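Local coordinates for protein exocyst complex component EXO70 (Saccharomyces cerevisiae, PDB 2B1E) that serves in the exocyst complex, which tethers secretory vesicles to sites of exocytosis, and takes part in assembling that complex, at residues T378-L383 with K450-Y455; I389-N394 with Q411-F416; M419-V424 with S443-L448; E495-L500 with T557-L562. All blocks are in the same frame, centred on the assembly; numbering follows the deposited sequence.

Interaction 1: residues T378-L383 with K450-Y455; sequences TLAVNL and KRYISY
Between segments 378-383 and 450-455, on helices 364-391 and 440-473, the nearest CA atoms are those of A380 and Y452, 9.4 Å apart; both segments are helical throughout and run in the same general sense. The pair belongs to a helical bundle in the C-terminal part of the elongated, mostly helical Exo70 rod. At this separation the small methyl of A380 cannot span the gap alone, and the tyrosine does the bridging. Its CG lies beside the backbone N (chi1 -65°), which sends the ring across to the other helix, where A380 CB meets Y452 CE2 obliquely at 4.2 Å. The phenol oxygen continues past the alanine, and Y452 OH stops 4.2 Å from V381 CA, a distance of packing and not of bonding. No hydrogen bond joins the two segments directly. A polar link between the helices exists nonetheless, because E384 makes hydrogen bonds, OE1 with Y452 OH and OE2 with Y455 OH. The tyrosine is also held from its own helix: Y452 CD1 stands 3.9 Å above the ring of Y455, while R451 CG lies 4.2 Å above the centre of one Y452 ring face. From there the arginine chain turns to the phenol oxygen, which lies in the guanidinium plane, and R451 NH1 donates to Y452 OH at 3.0 Å with an N-H...O angle of 156°.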
loop_
_atom_site.group_PDB
_atom_site.type_symbol
_atom_site.label_atom_id
_atom_site.label_comp_id
_atom_site.label_asym_id
_atom_site.label_seq_id
_atom_site.Cartn_x
_atom_site.Cartn_y
_atom_site.Cartn_z
ATOM N N THR A 378 -16.503 13.253 2.698
ATOM C CA THR A 378 -17.485 12.255 3.100
ATOM C C THR A 378 -17.834 12.393 4.573
ATOM O O THR A 378 -18.993 12.257 4.956
ATOM C CB THR A 378 -16.963 10.826 2.809
ATOM O OG1 THR A 378 -16.626 10.732 1.419
ATOM C CG2 THR A 378 -18.032 9.781 3.145
ATOM N N LEU A 379 -16.832 12.659 5.399
ATOM C CA LEU A 379 -17.060 12.837 6.830
ATOM C C LEU A 379 -17.961 14.048 7.096
ATOM O O LEU A 379 -18.954 13.960 7.826
ATOM C CB LEU A 379 -15.725 13.034 7.555
ATOM C CG LEU A 379 -15.831 13.421 9.033
ATOM C CD1 LEU A 379 -16.471 12.278 9.845
ATOM C CD2 LEU A 379 -14.447 13.741 9.556
ATOM N N ALA A 380 -17.605 15.185 6.506
ATOM C CA ALA A 380 -18.371 16.408 6.696
ATOM C C ALA A 380 -19.823 16.286 6.239
ATOM O O ALA A 380 -20.739 16.588 7.005
ATOM C CB ALA A 380 -17.686 17.579 5.976
ATOM N N VAL A 381 -20.039 15.842 5.002
ATOM C CA VAL A 381 -21.395 15.723 4.470
ATOM C C VAL A 381 -22.244 14.699 5.230
ATOM O O VAL A 381 -23.419 14.939 5.493
ATOM C CB VAL A 381 -21.383 15.368 2.954
ATOM C CG1 VAL A 381 -20.866 13.960 2.744
ATOM C CG2 VAL A 381 -22.782 15.514 2.371
ATOM N N ASN A 382 -21.661 13.559 5.585
ATOM C CA ASN A 382 -22.412 12.547 6.328
ATOM C C ASN A 382 -22.744 13.013 7.744
ATOM O O ASN A 382 -23.812 12.702 8.272
ATOM C CB ASN A 382 -21.648 11.233 6.336
ATOM C CG ASN A 382 -21.895 10.440 5.074
ATOM O OD1 ASN A 382 -22.872 9.694 4.989
ATOM N ND2 ASN A 382 -21.035 10.621 4.073
ATOM N N LEU A 383 -21.840 13.763 8.364
ATOM C CA LEU A 383 -22.148 14.299 9.680
ATOM C C LEU A 383 -23.275 15.316 9.489
ATOM O O LEU A 383 -24.147 15.450 10.344
ATOM C CB LEU A 383 -20.943 15.001 10.300
ATOM C CG LEU A 383 -19.885 14.119 10.956
ATOM C CD1 LEU A 383 -18.738 14.979 11.442
ATOM C CD2 LEU A 383 -20.512 13.332 12.109
ATOM N N LYS A 450 -15.379 26.965 4.141
ATOM C CA LYS A 450 -16.149 28.134 3.746
ATOM C C LYS A 450 -17.626 27.791 3.599
ATOM O O LYS A 450 -18.489 28.621 3.882
ATOM C CB LYS A 450 -15.593 28.719 2.442
ATOM C CG LYS A 450 -14.226 29.359 2.647
ATOM C CD LYS A 450 -13.571 29.781 1.341
ATOM C CE LYS A 450 -12.151 30.263 1.610
ATOM N NZ LYS A 450 -11.414 30.552 0.357
ATOM N N ARG A 451 -17.916 26.571 3.160
ATOM C CA ARG A 451 -19.306 26.140 2.998
ATOM C C ARG A 451 -20.025 26.232 4.336
ATOM O O ARG A 451 -21.114 26.799 4.421
ATOM C CB ARG A 451 -19.376 24.692 2.491
ATOM C CG ARG A 451 -20.796 24.127 2.384
ATOM C CD ARG A 451 -20.790 22.593 2.334
ATOM N NE ARG A 451 -20.116 22.075 1.142
ATOM C CZ ARG A 451 -19.848 20.790 0.936
ATOM N NH1 ARG A 451 -20.192 19.886 1.846
ATOM N NH2 ARG A 451 -19.252 20.402 -0.189
ATOM N N TYR A 452 -19.405 25.691 5.385
ATOM C CA TYR A 452 -20.023 25.705 6.702
ATOM C C TYR A 452 -19.894 27.041 7.421
ATOM O O TYR A 452 -20.666 27.337 8.337
ATOM C CB TYR A 452 -19.504 24.509 7.525
ATOM C CG TYR A 452 -19.953 23.217 6.877
ATOM C CD1 TYR A 452 -21.306 22.868 6.857
ATOM C CD2 TYR A 452 -19.065 22.426 6.146
ATOM C CE1 TYR A 452 -21.766 21.784 6.114
ATOM C CE2 TYR A 452 -19.518 21.331 5.401
ATOM C CZ TYR A 452 -20.869 21.020 5.385
ATOM O OH TYR A 452 -21.333 19.965 4.616
ATOM N N ILE A 453 -18.931 27.860 7.005
ATOM C CA ILE A 453 -18.816 29.197 7.574
ATOM C C ILE A 453 -20.061 29.865 6.998
ATOM O O ILE A 453 -20.790 30.574 7.687
ATOM C CB ILE A 453 -17.567 29.946 7.051
ATOM C CG1 ILE A 453 -16.308 29.425 7.755
ATOM C CG2 ILE A 453 -17.738 31.454 7.250
ATOM C CD1 ILE A 453 -14.998 29.739 7.001
ATOM N N SER A 454 -20.309 29.602 5.716
ATOM C CA SER A 454 -21.468 30.163 5.034
ATOM C C SER A 454 -22.774 29.720 5.719
ATOM O O SER A 454 -23.716 30.506 5.828
ATOM C CB SER A 454 -21.457 29.754 3.554
ATOM O OG SER A 454 -22.260 30.645 2.798
ATOM N N TYR A 455 -22.836 28.472 6.177
ATOM C CA TYR A 455 -24.026 27.998 6.895
ATOM C C TYR A 455 -24.268 28.906 8.114
ATOM O O TYR A 455 -25.397 29.304 8.385
ATOM C CB TYR A 455 -23.840 26.556 7.396
ATOM C CG TYR A 455 -24.334 25.470 6.455
ATOM C CD1 TYR A 455 -23.911 25.426 5.133
ATOM C CD2 TYR A 455 -25.190 24.461 6.905
ATOM C CE1 TYR A 455 -24.314 24.422 4.280
ATOM C CE2 TYR A 455 -25.603 23.432 6.047
ATOM C CZ TYR A 455 -25.159 23.427 4.734
ATOM O OH TYR A 455 -25.563 22.445 3.851
#

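Interaction 2: residues I389-N394 with Q411-F416; sequences IALMPN and QRIGFF
L391 reaches over to R412 and I413 with a different methyl for each, and its fork accounts for all side-chain contact within 4.5 Å between the two segments. The arrangement closes the end of a helical hairpin: helices 364-391 and 410-429 follow one another in the chain, run roughly antiparallel and are joined by a long connection. L391 is the last helical residue of the first of them, since M392 already leaves helical geometry (phi/psi -137°/75°). L391 CA is 9.1 Å from I413 CA. With CG beside the backbone N, the leucine directs CD1 at the isoleucine, and L391 CD1 packs 3.8 Å from I413 CG1. L391 CD1 is also 4.1 Å from I413 CD1, so it rests along the ethyl arm, the two side chains lying alongside and pointing opposite ways. I413 is buried and also lies against E384, A387 and Q388, one to two turns earlier on the leucine's helix.

The second branch deals with the arginine. R412 is fully extended, CG anti to the backbone N (chi1 177°) and the chain straight from CG to NE, which carries the guanidinium out to the leucine. Two of its nitrogens are engaged by other residues: NE hydrogen-bonds to N307 OD1, and NH2 makes a weak bond to P304 O. The remaining nitrogen meets a hydrocarbon, approached obliquely and without a hydrogen bond: R412 NH1 lies 3.6 Å from L391 CD2.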
loop_
_atom_site.group_PDB
_atom_site.type_symbol
_atom_site.label_atom_id
_atom_site.label_comp_id
_atom_site.label_asym_id
_atom_site.label_seq_id
_atom_site.Cartn_x
_atom_site.Cartn_y
_atom_site.Cartn_z
ATOM N N ILE A 389 -31.158 15.090 9.797
ATOM C CA ILE A 389 -32.153 14.076 10.144
ATOM C C ILE A 389 -32.467 14.147 11.640
ATOM O O ILE A 389 -33.589 13.877 12.072
ATOM C CB ILE A 389 -31.627 12.661 9.810
ATOM C CG1 ILE A 389 -31.478 12.513 8.291
ATOM C CG2 ILE A 389 -32.559 11.603 10.368
ATOM C CD1 ILE A 389 -30.861 11.207 7.860
ATOM N N ALA A 390 -31.461 14.506 12.427
ATOM C CA ALA A 390 -31.619 14.616 13.870
ATOM C C ALA A 390 -32.460 15.831 14.264
ATOM O O ALA A 390 -33.284 15.740 15.169
ATOM C CB ALA A 390 -30.246 14.700 14.535
ATOM N N LEU A 391 -32.259 16.960 13.585
ATOM C CA LEU A 391 -32.997 18.180 13.906
ATOM C C LEU A 391 -34.317 18.329 13.159
ATOM O O LEU A 391 -35.205 19.042 13.619
ATOM C CB LEU A 391 -32.139 19.417 13.633
ATOM C CG LEU A 391 -30.844 19.550 14.432
ATOM C CD1 LEU A 391 -30.052 20.722 13.902
ATOM C CD2 LEU A 391 -31.147 19.714 15.908
ATOM N N MET A 392 -34.428 17.673 12.005
ATOM C CA MET A 392 -35.648 17.718 11.188
ATOM C C MET A 392 -35.924 16.296 10.690
ATOM O O MET A 392 -35.702 15.972 9.524
ATOM C CB MET A 392 -35.460 18.672 9.998
ATOM C CG MET A 392 -35.160 20.118 10.403
ATOM S SD MET A 392 -34.775 21.193 8.995
ATOM C CE MET A 392 -36.313 22.057 8.815
ATOM N N PRO A 393 -36.418 15.430 11.586
ATOM C CA PRO A 393 -36.741 14.026 11.310
ATOM C C PRO A 393 -37.620 13.795 10.077
ATOM O O PRO A 393 -37.436 12.820 9.352
ATOM C CB PRO A 393 -37.445 13.578 12.589
ATOM C CG PRO A 393 -36.836 14.431 13.632
ATOM C CD PRO A 393 -36.769 15.781 12.973
ATOM N N ASN A 394 -38.565 14.702 9.844
ATOM C CA ASN A 394 -39.504 14.568 8.729
ATOM C C ASN A 394 -39.090 15.099 7.361
ATOM O O ASN A 394 -39.733 14.785 6.356
ATOM C CB ASN A 394 -40.830 15.219 9.110
ATOM C CG ASN A 394 -41.524 14.489 10.232
ATOM O OD1 ASN A 394 -41.971 13.356 10.059
ATOM N ND2 ASN A 394 -41.608 15.126 11.395
ATOM N N GLN A 411 -27.335 27.527 11.183
ATOM C CA GLN A 411 -26.355 28.098 12.097
ATOM C C GLN A 411 -25.729 27.022 12.979
ATOM O O GLN A 411 -24.506 26.927 13.064
ATOM C CB GLN A 411 -26.994 29.192 12.968
ATOM C CG GLN A 411 -26.003 29.828 13.955
ATOM C CD GLN A 411 -26.571 31.065 14.626
ATOM O OE1 GLN A 411 -27.654 31.028 15.211
ATOM N NE2 GLN A 411 -25.842 32.166 14.543
ATOM N N ARG A 412 -26.569 26.205 13.615
ATOM C CA ARG A 412 -26.089 25.133 14.490
ATOM C C ARG A 412 -25.366 24.019 13.734
ATOM O O ARG A 412 -24.328 23.530 14.190
ATOM C CB ARG A 412 -27.249 24.518 15.287
ATOM C CG ARG A 412 -26.793 23.349 16.154
ATOM C CD ARG A 412 -27.896 22.672 16.961
ATOM N NE ARG A 412 -27.318 21.567 17.729
ATOM C CZ ARG A 412 -27.995 20.764 18.544
ATOM N NH1 ARG A 412 -29.302 20.924 18.717
ATOM N NH2 ARG A 412 -27.359 19.796 19.189
ATOM N N ILE A 413 -25.927 23.598 12.600
ATOM C CA ILE A 413 -25.303 22.554 11.804
ATOM C C ILE A 413 -23.957 23.073 11.295
ATOM O O ILE A 413 -22.956 22.347 11.302
ATOM C CB ILE A 413 -26.210 22.138 10.618
ATOM C CG1 ILE A 413 -27.454 21.419 11.153
ATOM C CG2 ILE A 413 -25.426 21.251 9.647
ATOM C CD1 ILE A 413 -28.612 21.280 10.127
ATOM N N GLY A 414 -23.924 24.336 10.883
ATOM C CA GLY A 414 -22.670 24.905 10.412
ATOM C C GLY A 414 -21.603 24.855 11.495
ATOM O O GLY A 414 -20.450 24.492 11.245
ATOM N N PHE A 415 -21.997 25.218 12.711
ATOM C CA PHE A 415 -21.090 25.218 13.860
ATOM C C PHE A 415 -20.608 23.793 14.148
ATOM O O PHE A 415 -19.410 23.546 14.327
ATOM C CB PHE A 415 -21.822 25.789 15.081
ATOM C CG PHE A 415 -21.009 25.754 16.351
ATOM C CD1 PHE A 415 -19.952 26.642 16.542
ATOM C CD2 PHE A 415 -21.295 24.825 17.349
ATOM C CE1 PHE A 415 -19.184 26.607 17.715
ATOM C CE2 PHE A 415 -20.534 24.781 18.531
ATOM C CZ PHE A 415 -19.475 25.676 18.711
ATOM N N PHE A 416 -21.550 22.857 14.208
ATOM C CA PHE A 416 -21.233 21.453 14.462
ATOM C C PHE A 416 -20.189 20.923 13.467
ATOM O O PHE A 416 -19.176 20.344 13.873
ATOM C CB PHE A 416 -22.534 20.632 14.412
ATOM C CG PHE A 416 -22.345 19.139 14.499
ATOM C CD1 PHE A 416 -21.625 18.559 15.551
ATOM C CD2 PHE A 416 -22.924 18.309 13.547
ATOM C CE1 PHE A 416 -21.489 17.174 15.648
ATOM C CE2 PHE A 416 -22.800 16.914 13.628
ATOM C CZ PHE A 416 -22.081 16.343 14.681
#

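Interaction 3: residues M419-V424 with S443-L448; sequences MNLTLV and SRLERL
L421 leaves its helix with CB directed at the facing segment, and CG, placed beside the backbone N (chi1 -74°), splits the side chain into two differently engaged methyls. L421 CD1 turns to the next part of the opposing helix and packs against the ring of Y452. The other tip enters the contact proper: L421 CD2 is 3.8 Å from L448 CD1, the two leucines crossing at about a right angle, and 4.4 Å from L445 CD1. Helices 410-429 and 440-473 are near neighbours in the chain, separated by the short helix 433-436, and pack antiparallel in the bundle; over these short segments their axes are at an angle of 162° and approach to 11.7 Å. So wide a spacing is bridged by branched aliphatic chains, all buried, with no hydrogen bond across. L445 CB does not aim at the partner, but CG anti to the backbone N swings its end nearer, and L445 CD1 comes within 4.5 Å of V424 CG1, one helical turn after L421. Beyond the contact, L448 also packs on I376 and D377 of helix 364-391, and R444 forms salt bridges from NH2 to D377 OD2 and D374 OD1.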
loop_
_atom_site.group_PDB
_atom_site.type_symbol
_atom_site.label_atom_id
_atom_site.label_comp_id
_atom_site.label_asym_id
_atom_site.label_seq_id
_atom_site.Cartn_x
_atom_site.Cartn_y
_atom_site.Cartn_z
ATOM N N MET A 419 -16.755 22.502 14.085
ATOM C CA MET A 419 -16.045 22.039 15.273
ATOM C C MET A 419 -15.321 20.739 14.953
ATOM O O MET A 419 -14.223 20.483 15.459
ATOM C CB MET A 419 -16.994 21.835 16.466
ATOM C CG MET A 419 -17.424 23.134 17.171
ATOM S SD MET A 419 -16.053 24.130 17.865
ATOM C CE MET A 419 -15.614 23.122 19.272
ATOM N N ASN A 420 -15.928 19.916 14.106
ATOM C CA ASN A 420 -15.305 18.666 13.732
ATOM C C ASN A 420 -14.166 18.928 12.746
ATOM O O ASN A 420 -13.078 18.370 12.886
ATOM C CB ASN A 420 -16.344 17.704 13.136
ATOM C CG ASN A 420 -17.262 17.105 14.200
ATOM O OD1 ASN A 420 -18.225 17.736 14.648
ATOM N ND2 ASN A 420 -16.955 15.892 14.617
ATOM N N LEU A 421 -14.403 19.782 11.755
ATOM C CA LEU A 421 -13.356 20.089 10.789
ATOM C C LEU A 421 -12.145 20.719 11.476
ATOM O O LEU A 421 -11.041 20.678 10.942
ATOM C CB LEU A 421 -13.877 21.026 9.700
ATOM C CG LEU A 421 -14.818 20.410 8.659
ATOM C CD1 LEU A 421 -15.363 21.525 7.758
ATOM C CD2 LEU A 421 -14.077 19.356 7.833
ATOM N N THR A 422 -12.354 21.307 12.652
ATOM C CA THR A 422 -11.258 21.919 13.396
ATOM C C THR A 422 -10.266 20.833 13.805
ATOM O O THR A 422 -9.051 21.006 13.662
ATOM C CB THR A 422 -11.765 22.659 14.652
ATOM O OG1 THR A 422 -12.338 23.908 14.260
ATOM C CG2 THR A 422 -10.619 22.916 15.628
ATOM N N LEU A 423 -10.781 19.713 14.310
ATOM C CA LEU A 423 -9.910 18.608 14.691
ATOM C C LEU A 423 -9.309 18.034 13.410
ATOM O O LEU A 423 -8.130 17.677 13.377
ATOM C CB LEU A 423 -10.678 17.514 15.441
ATOM C CG LEU A 423 -9.833 16.260 15.712
ATOM C CD1 LEU A 423 -8.620 16.634 16.550
ATOM C CD2 LEU A 423 -10.659 15.209 16.421
ATOM N N VAL A 424 -10.110 17.961 12.347
ATOM C CA VAL A 424 -9.616 17.439 11.072
ATOM C C VAL A 424 -8.369 18.190 10.603
ATOM O O VAL A 424 -7.378 17.580 10.194
ATOM C CB VAL A 424 -10.681 17.544 9.961
ATOM C CG1 VAL A 424 -10.046 17.277 8.594
ATOM C CG2 VAL A 424 -11.791 16.552 10.219
ATOM N N SER A 443 -6.691 23.406 -0.587
ATOM C CA SER A 443 -7.672 24.307 -1.173
ATOM C C SER A 443 -9.072 23.696 -1.089
ATOM O O SER A 443 -10.060 24.414 -0.929
ATOM C CB SER A 443 -7.317 24.618 -2.627
ATOM O OG SER A 443 -7.485 23.480 -3.450
ATOM N N ARG A 444 -9.166 22.374 -1.195
ATOM C CA ARG A 444 -10.470 21.719 -1.096
ATOM C C ARG A 444 -10.964 21.825 0.339
ATOM O O ARG A 444 -12.149 22.066 0.580
ATOM C CB ARG A 444 -10.384 20.249 -1.503
ATOM C CG ARG A 444 -10.287 20.032 -3.006
ATOM C CD ARG A 444 -10.253 18.551 -3.369
ATOM N NE ARG A 444 -11.472 17.858 -2.957
ATOM C CZ ARG A 444 -11.744 16.588 -3.243
ATOM N NH1 ARG A 444 -10.882 15.861 -3.949
ATOM N NH2 ARG A 444 -12.879 16.040 -2.826
ATOM N N LEU A 445 -10.049 21.645 1.290
ATOM C CA LEU A 445 -10.394 21.740 2.703
ATOM C C LEU A 445 -10.842 23.164 3.034
ATOM O O LEU A 445 -11.717 23.368 3.880
ATOM C CB LEU A 445 -9.194 21.362 3.571
ATOM C CG LEU A 445 -9.411 21.418 5.083
ATOM C CD1 LEU A 445 -10.557 20.497 5.502
ATOM C CD2 LEU A 445 -8.124 21.013 5.776
ATOM N N GLU A 446 -10.236 24.152 2.381
ATOM C CA GLU A 446 -10.641 25.532 2.628
ATOM C C GLU A 446 -12.037 25.718 2.054
ATOM O O GLU A 446 -12.878 26.387 2.655
ATOM C CB GLU A 446 -9.663 26.525 1.992
ATOM C CG GLU A 446 -8.337 26.637 2.737
ATOM C CD GLU A 446 -8.507 27.056 4.193
ATOM O OE1 GLU A 446 -9.042 28.159 4.452
ATOM O OE2 GLU A 446 -8.106 26.282 5.084
ATOM N N ARG A 447 -12.289 25.112 0.899
ATOM C CA ARG A 447 -13.604 25.223 0.294
ATOM C C ARG A 447 -14.639 24.575 1.206
ATOM O O ARG A 447 -15.752 25.076 1.339
ATOM C CB ARG A 447 -13.632 24.572 -1.095
ATOM C CG ARG A 447 -13.064 25.458 -2.201
ATOM C CD ARG A 447 -13.569 25.031 -3.578
ATOM N NE ARG A 447 -12.878 23.857 -4.107
ATOM C CZ ARG A 447 -11.615 23.859 -4.526
ATOM N NH1 ARG A 447 -10.896 24.974 -4.476
ATOM N NH2 ARG A 447 -11.072 22.751 -5.015
ATOM N N LEU A 448 -14.270 23.464 1.839
ATOM C CA LEU A 448 -15.175 22.772 2.755
ATOM C C LEU A 448 -15.545 23.682 3.926
ATOM O O LEU A 448 -16.718 23.815 4.273
ATOM C CB LEU A 448 -14.522 21.509 3.324
ATOM C CG LEU A 448 -15.174 20.146 3.070
ATOM C CD1 LEU A 448 -14.671 19.171 4.125
ATOM C CD2 LEU A 448 -16.694 20.237 3.125
#

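Interaction 4: residues E495-L500 with T557-L562; sequences EGFEDL and TVLNQL
F497 brings its ring to V558 and L559, two neighbouring residues of the chain's last helix. Its CB does not itself aim at that helix; the reach comes from the first torsion, which sets CG anti to the backbone N (chi1 177°), while chi2 of 72° fixes how the ring is turned. L559 CD2 then lies at the ring edge, close to the ring plane, with F497 CE1 3.8 Å away. V558 comes from its helix to meet the phenylalanine, its methyl oblique to the ring: V558 CG1 sits 3.7 Å from F497 CZ and equally far from F497 CE2, filling in beside the ring's far end. L559 has CG beside the backbone N (chi1 -76°), bringing its end nearer the ring than its CB direction suggests. The contact joins helices 483-504 and 552-563 in the distal helical bundle of the rod, where F497 CA and L559 CA are still 9.9 Å apart, a gap that the phenylalanine ring spans. L559 also packs on V526 and M527 of helix 512-537, and V558 on V501. E498, one residue on from the phenylalanine, forms a salt bridge from OE2 to K549 NZ and a hydrogen bond with Y550 OH, both just ahead of helix 552-563.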
loop_
_atom_site.group_PDB
_atom_site.type_symbol
_atom_site.label_atom_id
_atom_site.label_comp_id
_atom_site.label_asym_id
_atom_site.label_seq_id
_atom_site.Cartn_x
_atom_site.Cartn_y
_atom_site.Cartn_z
ATOM N N GLU A 495 -35.996 43.012 16.543
ATOM C CA GLU A 495 -36.384 41.672 16.979
ATOM C C GLU A 495 -35.567 40.605 16.259
ATOM O O GLU A 495 -35.154 39.619 16.864
ATOM C CB GLU A 495 -37.878 41.435 16.739
ATOM C CG GLU A 495 -38.795 42.188 17.701
ATOM C CD GLU A 495 -40.276 42.046 17.346
ATOM O OE1 GLU A 495 -40.761 40.895 17.236
ATOM O OE2 GLU A 495 -40.957 43.086 17.184
ATOM N N GLY A 496 -35.325 40.805 14.969
ATOM C CA GLY A 496 -34.550 39.842 14.215
ATOM C C GLY A 496 -33.098 39.860 14.638
ATOM O O GLY A 496 -32.471 38.806 14.771
ATOM N N PHE A 497 -32.566 41.063 14.846
ATOM C CA PHE A 497 -31.178 41.262 15.269
ATOM C C PHE A 497 -30.937 40.611 16.639
ATOM O O PHE A 497 -30.026 39.799 16.810
ATOM C CB PHE A 497 -30.873 42.766 15.377
ATOM C CG PHE A 497 -29.481 43.071 15.879
ATOM C CD1 PHE A 497 -28.365 42.859 15.064
ATOM C CD2 PHE A 497 -29.283 43.538 17.179
ATOM C CE1 PHE A 497 -27.070 43.102 15.535
ATOM C CE2 PHE A 497 -27.989 43.786 17.663
ATOM C CZ PHE A 497 -26.882 43.564 16.837
ATOM N N GLU A 498 -31.756 40.996 17.611
ATOM C CA GLU A 498 -31.646 40.476 18.971
ATOM C C GLU A 498 -31.811 38.961 19.039
ATOM O O GLU A 498 -31.115 38.285 19.799
ATOM C CB GLU A 498 -32.673 41.179 19.871
ATOM C CG GLU A 498 -32.210 42.564 20.331
ATOM C CD GLU A 498 -33.352 43.516 20.590
ATOM O OE1 GLU A 498 -34.476 43.042 20.857
ATOM O OE2 GLU A 498 -33.129 44.746 20.538
ATOM N N ASP A 499 -32.727 38.423 18.246
ATOM C CA ASP A 499 -32.944 36.980 18.233
ATOM C C ASP A 499 -31.679 36.277 17.729
ATOM O O ASP A 499 -31.279 35.245 18.271
ATOM C CB ASP A 499 -34.128 36.630 17.326
ATOM C CG ASP A 499 -34.536 35.171 17.431
ATOM O OD1 ASP A 499 -34.163 34.369 16.546
ATOM O OD2 ASP A 499 -35.235 34.827 18.404
ATOM N N LEU A 500 -31.055 36.841 16.693
ATOM C CA LEU A 500 -29.840 36.262 16.125
ATOM C C LEU A 500 -28.658 36.435 17.066
ATOM O O LEU A 500 -27.842 35.528 17.206
ATOM C CB LEU A 500 -29.515 36.896 14.759
ATOM C CG LEU A 500 -29.607 36.012 13.511
ATOM C CD1 LEU A 500 -29.288 36.830 12.259
ATOM C CD2 LEU A 500 -28.636 34.838 13.630
ATOM N N THR A 557 -21.245 48.076 18.884
ATOM C CA THR A 557 -20.770 47.587 20.175
ATOM C C THR A 557 -21.309 46.199 20.490
ATOM O O THR A 557 -20.571 45.329 20.965
ATOM C CB THR A 557 -21.151 48.576 21.305
ATOM O OG1 THR A 557 -20.595 49.860 21.002
ATOM C CG2 THR A 557 -20.604 48.111 22.655
ATOM N N VAL A 558 -22.595 45.985 20.220
ATOM C CA VAL A 558 -23.212 44.688 20.466
ATOM C C VAL A 558 -22.497 43.627 19.648
ATOM O O VAL A 558 -22.086 42.592 20.168
ATOM C CB VAL A 558 -24.697 44.696 20.071
ATOM C CG1 VAL A 558 -25.263 43.292 20.143
ATOM C CG2 VAL A 558 -25.455 45.626 20.985
ATOM N N LEU A 559 -22.347 43.889 18.355
ATOM C CA LEU A 559 -21.681 42.940 17.484
ATOM C C LEU A 559 -20.242 42.665 17.882
ATOM O O LEU A 559 -19.803 41.524 17.832
ATOM C CB LEU A 559 -21.719 43.423 16.035
ATOM C CG LEU A 559 -23.059 43.263 15.316
ATOM C CD1 LEU A 559 -22.869 43.643 13.851
ATOM C CD2 LEU A 559 -23.548 41.817 15.435
ATOM N N ASN A 560 -19.495 43.703 18.254
ATOM C CA ASN A 560 -18.103 43.502 18.644
ATOM C C ASN A 560 -18.014 42.597 19.869
ATOM O O ASN A 560 -17.123 41.757 19.967
ATOM C CB ASN A 560 -17.411 44.839 18.954
ATOM C CG ASN A 560 -17.058 45.630 17.703
ATOM O OD1 ASN A 560 -16.569 45.078 16.711
ATOM N ND2 ASN A 560 -17.279 46.940 17.755
ATOM N N GLN A 561 -18.936 42.768 20.808
ATOM C CA GLN A 561 -18.931 41.947 22.015
ATOM C C GLN A 561 -19.320 40.516 21.686
ATOM O O GLN A 561 -18.818 39.571 22.284
ATOM C CB GLN A 561 -19.890 42.519 23.059
ATOM C CG GLN A 561 -19.390 43.785 23.737
ATOM C CD GLN A 561 -20.390 44.343 24.737
ATOM O OE1 GLN A 561 -21.440 44.870 24.358
ATOM N NE2 GLN A 561 -20.073 44.221 26.025
ATOM N N LEU A 562 -20.216 40.363 20.721
ATOM C CA LEU A 562 -20.662 39.046 20.304
ATOM C C LEU A 562 -19.552 38.257 19.621
ATOM O O LEU A 562 -19.368 37.072 19.892
ATOM C CB LEU A 562 -21.843 39.177 19.345
ATOM C CG LEU A 562 -22.241 37.901 18.604
ATOM C CD1 LEU A 562 -22.732 36.858 19.609
ATOM C CD2 LEU A 562 -23.321 38.230 17.579
#

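Interactions 1, 2 and 3 join three helices pairwise: 364-391 with 440-473, 364-391 with 410-429, and 410-429 with 440-473. Interactions 1 and 3, with centres 8 Å apart, are fully buried and meet where A380 CB lies 3.9 Å from L448 CD1; one rests on a tyrosine with a polar end, the other solely on aliphatic chains. Interaction 2, at a helix end, is only partly buried and mixes hydrocarbon with an arginine. It abuts interaction 1 through G414 CA and Y455 CB, 3.6 Å apart. Interaction 4, aromatic-aliphatic and buried except for a partly exposed V558, joins different helices farther along the rod and touches interaction 2 through Q411 and L500.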